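Local atomic coordinates of 3-deoxy-manno-octulosonate cytidylyltransferase (Escherichia coli, PDB entry 1H7E), a protein that catalyses the transfer of a cytidylyl group from CTP to 3-deoxy-manno-octulosonate, probably activating this eight-carbon sugar for lipopolysaccharide biosynthesis. Residues 41-46 with 109-114. Sequence-based numbering, arbitrary orientation.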
loop_
_atom_site.group_PDB
_atom_site.type_symbol
_atom_site.label_atom_id
_atom_site.label_comp_id
_atom_site.label_asym_id
_atom_site.label_seq_id
_atom_site.Cartn_x
_atom_site.Cartn_y
_atom_site.Cartn_z
ATOM N N ALA A 41 15.315 17.600 21.674
ATOM C CA ALA A 41 14.543 17.954 22.855
ATOM C C ALA A 41 13.500 16.891 23.156
ATOM O O ALA A 41 13.007 16.233 22.241
ATOM C CB ALA A 41 13.860 19.299 22.644
ATOM N N GLY A 42 13.168 16.730 24.436
ATOM C CA GLY A 42 12.152 15.768 24.844
ATOM C C GLY A 42 12.608 14.332 25.014
ATOM O O GLY A 42 11.806 13.460 25.344
ATOM N N VAL A 43 13.893 14.096 24.789
ATOM C CA VAL A 43 14.481 12.771 24.921
ATOM C C VAL A 43 15.233 12.665 26.250
ATOM O O VAL A 43 16.096 13.493 26.562
ATOM C CB VAL A 43 15.419 12.484 23.720
ATOM C CG1 VAL A 43 16.193 11.167 23.914
ATOM C CG2 VAL A 43 14.574 12.426 22.440
ATOM N N ALA A 44 14.907 11.630 27.016
ATOM C CA ALA A 44 15.511 11.396 28.331
ATOM C C ALA A 44 16.909 10.794 28.311
ATOM O O ALA A 44 17.777 11.213 29.070
ATOM C CB ALA A 44 14.593 10.532 29.167
ATOM N N GLU A 45 17.124 9.792 27.467
ATOM C CA GLU A 45 18.432 9.138 27.387
ATOM C C GLU A 45 18.733 8.729 25.962
ATOM O O GLU A 45 17.825 8.503 25.167
ATOM C CB GLU A 45 18.455 7.852 28.230
ATOM C CG GLU A 45 18.090 7.983 29.707
ATOM C CD GLU A 45 17.704 6.646 30.335
ATOM O OE1 GLU A 45 18.270 5.605 29.938
ATOM O OE2 GLU A 45 16.825 6.634 31.228
ATOM N N VAL A 46 20.012 8.557 25.674
ATOM C CA VAL A 46 20.460 8.131 24.369
ATOM C C VAL A 46 21.388 6.946 24.586
ATOM O O VAL A 46 22.339 7.019 25.371
ATOM C CB VAL A 46 21.194 9.261 23.604
ATOM C CG1 VAL A 46 21.680 8.746 22.252
ATOM C CG2 VAL A 46 20.258 10.446 23.394
ATOM N N THR A 109 10.203 16.212 15.116
ATOM C CA THR A 109 8.948 16.163 14.348
ATOM C C THR A 109 8.313 14.797 14.567
ATOM O O THR A 109 7.120 14.684 14.827
ATOM C CB THR A 109 9.212 16.357 12.820
ATOM O OG1 THR A 109 9.558 17.722 12.566
ATOM C CG2 THR A 109 7.982 15.998 11.987
ATOM N N LEU A 110 9.146 13.769 14.514
ATOM C CA LEU A 110 8.706 12.400 14.701
ATOM C C LEU A 110 8.157 12.213 16.115
ATOM O O LEU A 110 7.036 11.736 16.296
ATOM C CB LEU A 110 9.894 11.481 14.438
ATOM C CG LEU A 110 9.734 9.975 14.387
ATOM C CD1 LEU A 110 8.847 9.600 13.220
ATOM C CD2 LEU A 110 11.115 9.365 14.219
ATOM N N LEU A 111 8.904 12.692 17.114
ATOM C CA LEU A 111 8.492 12.567 18.522
ATOM C C LEU A 111 7.205 13.330 18.806
ATOM O O LEU A 111 6.359 12.854 19.567
ATOM C CB LEU A 111 9.593 13.072 19.463
ATOM C CG LEU A 111 10.033 12.223 20.659
ATOM C CD1 LEU A 111 10.771 13.125 21.615
ATOM C CD2 LEU A 111 8.858 11.578 21.365
ATOM N N GLN A 112 7.074 14.520 18.219
ATOM C CA GLN A 112 5.873 15.332 18.393
ATOM C C GLN A 112 4.643 14.609 17.811
ATOM O O GLN A 112 3.545 14.666 18.379
ATOM C CB GLN A 112 6.046 16.709 17.729
ATOM C CG GLN A 112 4.966 17.731 18.133
ATOM C CD GLN A 112 4.743 17.769 19.651
ATOM O OE1 GLN A 112 5.571 18.302 20.401
ATOM N NE2 GLN A 112 3.641 17.170 20.109
ATOM N N GLY A 113 4.836 13.935 16.680
ATOM C CA GLY A 113 3.749 13.200 16.065
ATOM C C GLY A 113 3.228 12.115 16.997
ATOM O O GLY A 113 2.010 11.933 17.107
ATOM N N MET A 114 4.145 11.399 17.660
ATOM C CA MET A 114 3.792 10.318 18.595
ATOM C C MET A 114 3.060 10.869 19.821
ATOM O O MET A 114 2.091 10.273 20.301
ATOM C CB MET A 114 5.048 9.552 19.047
ATOM C CG MET A 114 5.728 8.746 17.956
ATOM S SD MET A 114 4.712 7.383 17.461
ATOM C CE MET A 114 5.123 6.183 18.685
#
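L111 reaches from helix 104-116 to the bend at A41-G42-V43, and its CD1 methyl makes all the close approaches. CD1 lies 3.9 Å from A41 O and 3.9 Å from G42 O. It also lies 4.0 Å from V43 CG2, the apolar part of the contact. No hydrogen bond joins the two segments, and the touch is by van der Waals packing.

The L111 side chain leaves the helix in the direction of the loop. Its chi1 of -131° is well away from a staggered value, while CD1 lies roughly anti to CA and is thereby carried out to the loop. V43 offers one branch. Its chi1 of 173° sets CG1 opposite the backbone N, and CG2 is the methyl that meets the leucine. The two side chains meet at a slant. G42 has a positive phi of 84° and presents bare backbone, with its carbonyl oxygen, to L111 CD1.

E108 and R115 of helix 104-116 also bind the loop, E108 OE2 to A41 N and R115 NH2 weakly to G42 O.

This is plain packing in the GT-A type alpha/beta fold, between helix 104-116 and the loop joining helix 29-38 to strand 45-50. V43 and L111 also touch strand 3-8, through I5 and A3 respectively. L110 and M114 pack on strands 122-129 and 169-179, while V46, in strand 45-50, packs on Y34, A37 and L38 of helix 29-38.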